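Local coordinates for glycerol kinase, putative (Plasmodium falciparum, PDB 2W41), which probably phosphorylates glycerol with ATP to give sn-glycerol 3-phosphate, the entry step of glycerol degradation, at residues Asn59-Met64 / Ser235-Asp240. Residues are numbered along the deposited sequence; the frame is centred on the assembly and turned at random.
Sequences NLYNLM and SEHVPD
The hydroxyl OG of S235, lying 3.7 Å from OH of Y61, accepts a hydrogen bond from the backbone N of H237 at 3.1 Å and 159°, closing an ST turn. Serine suits this place because its OG, anti to its own backbone N (chi1 178°), can reach the amide two residues on. The broad flat ring of Y61 offers H237 a face: CB of H237 lies over it, displaced toward the rim, 3.5 Å from the centroid, in a CH-pi contact. The imidazole runs nearly parallel to the phenol (11°), but with centroids 4.9 Å apart little of one ring lies above the other. V238 directs its CG1 at CD1 of Y61, 3.6 Å away. Valine's short side chain wedges this single methyl between the ring and M64, whose slender unbranched chain brings both CB, 3.9 Å from CG1, and SD against it. No hydrogen bond joins the two segments directly, although ND2 of N65 bonds to O of H237, and OH of Y241 to O of M64. Far from the ADP pocket, the contact sets helix 53-74 against the loop between strands 229-232 and 245-251, while L179 of helix 171-179 packs on both Y61 and M64.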
ATOM      1  N   ASN B  59      16.627 -41.024 -10.679  1.00 44.88           N
ATOM      2  CA  ASN B  59      15.539 -40.825  -9.665  1.00 44.30           C
ATOM      3  C   ASN B  59      14.282 -41.729  -9.940  1.00 43.99           C
ATOM      4  O   ASN B  59      13.908 -42.548  -9.114  1.00 44.01           O
ATOM      5  CB  ASN B  59      15.146 -39.334  -9.593  1.00 44.27           C
ATOM      6  CG  ASN B  59      16.225 -38.456  -8.924  1.00 43.59           C
ATOM      7  OD1 ASN B  59      17.150 -38.969  -8.344  1.00 45.21           O
ATOM      8  ND2 ASN B  59      16.073 -37.137  -8.986  1.00 41.79           N
ATOM      9  N   LEU B  60      13.689 -41.619 -11.128  1.00 43.72           N
ATOM     10  CA  LEU B  60      12.613 -42.515 -11.559  1.00 43.80           C
ATOM     11  C   LEU B  60      12.838 -44.044 -11.320  1.00 44.50           C
ATOM     12  O   LEU B  60      11.996 -44.709 -10.726  1.00 44.56           O
ATOM     13  CB  LEU B  60      12.224 -42.261 -13.032  1.00 42.90           C
ATOM     14  CG  LEU B  60      11.035 -43.116 -13.484  1.00 40.38           C
ATOM     15  CD1 LEU B  60       9.838 -42.924 -12.548  1.00 41.50           C
ATOM     16  CD2 LEU B  60      10.655 -42.864 -14.846  1.00 33.69           C
ATOM     17  N   TYR B  61      13.941 -44.599 -11.819  1.00 45.25           N
ATOM     18  CA  TYR B  61      14.308 -45.995 -11.539  1.00 45.78           C
ATOM     19  C   TYR B  61      14.437 -46.283 -10.026  1.00 46.24           C
ATOM     20  O   TYR B  61      14.007 -47.316  -9.525  1.00 46.40           O
ATOM     21  CB  TYR B  61      15.631 -46.347 -12.202  1.00 45.66           C
ATOM     22  CG  TYR B  61      15.658 -46.266 -13.700  1.00 46.58           C
ATOM     23  CD1 TYR B  61      14.508 -46.476 -14.458  1.00 47.36           C
ATOM     24  CD2 TYR B  61      16.857 -45.974 -14.371  1.00 47.99           C
ATOM     25  CE1 TYR B  61      14.543 -46.408 -15.861  1.00 49.80           C
ATOM     26  CE2 TYR B  61      16.921 -45.885 -15.772  1.00 46.10           C
ATOM     27  CZ  TYR B  61      15.781 -46.117 -16.512  1.00 48.32           C
ATOM     28  OH  TYR B  61      15.827 -46.038 -17.888  1.00 47.16           O
ATOM     29  N   ASN B  62      15.061 -45.375  -9.298  1.00 46.52           N
ATOM     30  CA  ASN B  62      15.141 -45.566  -7.874  1.00 46.75           C
ATOM     31  C   ASN B  62      13.780 -45.672  -7.166  1.00 45.92           C
ATOM     32  O   ASN B  62      13.573 -46.604  -6.385  1.00 46.51           O
ATOM     33  CB  ASN B  62      16.093 -44.550  -7.257  1.00 47.02           C
ATOM     34  CG  ASN B  62      17.568 -44.879  -7.589  1.00 50.50           C
ATOM     35  OD1 ASN B  62      17.881 -46.013  -8.023  1.00 51.77           O
ATOM     36  ND2 ASN B  62      18.474 -43.889  -7.407  1.00 50.38           N
ATOM     37  N   LEU B  63      12.865 -44.751  -7.468  1.00 44.78           N
ATOM     38  CA  LEU B  63      11.513 -44.747  -6.911  1.00 43.87           C
ATOM     39  C   LEU B  63      10.703 -46.010  -7.307  1.00 44.44           C
ATOM     40  O   LEU B  63       9.972 -46.610  -6.457  1.00 44.72           O
ATOM     41  CB  LEU B  63      10.781 -43.502  -7.381  1.00 42.95           C
ATOM     42  CG  LEU B  63      11.322 -42.176  -6.878  1.00 40.92           C
ATOM     43  CD1 LEU B  63      10.932 -40.998  -7.785  1.00 36.15           C
ATOM     44  CD2 LEU B  63      10.866 -41.979  -5.423  1.00 37.15           C
ATOM     45  N   MET B  64      10.832 -46.408  -8.582  1.00 43.60           N
ATOM     46  CA  MET B  64      10.118 -47.553  -9.112  1.00 42.80           C
ATOM     47  C   MET B  64      10.552 -48.798  -8.365  1.00 44.70           C
ATOM     48  O   MET B  64       9.718 -49.646  -7.983  1.00 45.11           O
ATOM     49  CB  MET B  64      10.342 -47.693 -10.609  1.00 42.15           C
ATOM     50  CG  MET B  64       9.555 -46.708 -11.455  1.00 40.73           C
ATOM     51  SD  MET B  64       9.845 -46.821 -13.252  1.00 40.08           S
ATOM     52  CE  MET B  64       8.909 -48.284 -13.689  1.00 34.91           C
ATOM     53  N   SER B 235      13.675 -52.052 -19.766  1.00 51.28           N
ATOM     54  CA  SER B 235      14.904 -51.564 -19.094  1.00 51.30           C
ATOM     55  C   SER B 235      15.403 -52.527 -18.015  1.00 52.09           C
ATOM     56  O   SER B 235      14.614 -53.144 -17.268  1.00 52.21           O
ATOM     57  CB  SER B 235      14.760 -50.139 -18.521  1.00 50.96           C
ATOM     58  OG  SER B 235      15.948 -49.730 -17.848  1.00 48.62           O
ATOM     59  N   GLU B 236      16.724 -52.630 -17.928  1.00 52.46           N
ATOM     60  CA  GLU B 236      17.366 -53.548 -16.998  1.00 52.82           C
ATOM     61  C   GLU B 236      17.681 -52.785 -15.707  1.00 52.15           C
ATOM     62  O   GLU B 236      18.305 -53.306 -14.770  1.00 51.41           O
ATOM     63  CB  GLU B 236      18.603 -54.231 -17.649  1.00 53.30           C
ATOM     64  CG  GLU B 236      19.748 -53.280 -18.146  1.00 56.23           C
ATOM     65  CD  GLU B 236      19.378 -52.503 -19.424  1.00 59.37           C
ATOM     66  OE1 GLU B 236      18.533 -53.033 -20.198  1.00 59.94           O
ATOM     67  OE2 GLU B 236      19.927 -51.381 -19.652  1.00 59.18           O
ATOM     68  N   HIS B 237      17.209 -51.542 -15.665  1.00 51.99           N
ATOM     69  CA  HIS B 237      17.364 -50.705 -14.484  1.00 51.84           C
ATOM     70  C   HIS B 237      16.206 -50.931 -13.515  1.00 51.40           C
ATOM     71  O   HIS B 237      16.347 -50.734 -12.309  1.00 51.34           O
ATOM     72  CB  HIS B 237      17.485 -49.240 -14.904  1.00 52.35           C
ATOM     73  CG  HIS B 237      18.779 -48.908 -15.617  1.00 55.22           C
ATOM     74  ND1 HIS B 237      20.006 -48.871 -14.973  1.00 55.89           N
ATOM     75  CD2 HIS B 237      19.025 -48.577 -16.908  1.00 54.68           C
ATOM     76  CE1 HIS B 237      20.945 -48.540 -15.839  1.00 56.49           C
ATOM     77  NE2 HIS B 237      20.380 -48.367 -17.021  1.00 56.74           N
ATOM     78  N   VAL B 238      15.065 -51.352 -14.064  1.00 50.93           N
ATOM     79  CA  VAL B 238      13.873 -51.686 -13.292  1.00 49.90           C
ATOM     80  C   VAL B 238      13.477 -53.140 -13.643  1.00 50.15           C
ATOM     81  O   VAL B 238      12.508 -53.369 -14.376  1.00 50.61           O
ATOM     82  CB  VAL B 238      12.693 -50.656 -13.524  1.00 49.46           C
ATOM     83  CG1 VAL B 238      12.993 -49.308 -12.897  1.00 47.68           C
ATOM     84  CG2 VAL B 238      12.344 -50.499 -15.017  1.00 49.20           C
ATOM     85  N   PRO B 239      14.234 -54.127 -13.128  1.00 49.74           N
ATOM     86  CA  PRO B 239      14.055 -55.520 -13.553  1.00 49.71           C
ATOM     87  C   PRO B 239      12.663 -56.108 -13.269  1.00 49.75           C
ATOM     88  O   PRO B 239      12.138 -56.894 -14.090  1.00 49.33           O
ATOM     89  CB  PRO B 239      15.161 -56.278 -12.782  1.00 49.59           C
ATOM     90  CG  PRO B 239      15.566 -55.383 -11.662  1.00 49.01           C
ATOM     91  CD  PRO B 239      15.310 -53.988 -12.130  1.00 50.19           C
ATOM     92  N   ASP B 240      12.058 -55.702 -12.150  1.00 49.93           N
ATOM     93  CA  ASP B 240      10.736 -56.199 -11.765  1.00 50.30           C
ATOM     94  C   ASP B 240       9.577 -55.778 -12.696  1.00 49.93           C
ATOM     95  O   ASP B 240       8.487 -56.417 -12.706  1.00 49.67           O
ATOM     96  CB  ASP B 240      10.448 -55.809 -10.330  1.00 50.98           C
ATOM     97  CG  ASP B 240      11.218 -56.669  -9.326  1.00 55.00           C
ATOM     98  OD1 ASP B 240      12.111 -57.448  -9.756  1.00 57.41           O
ATOM     99  OD2 ASP B 240      10.930 -56.568  -8.102  1.00 58.92           O
TER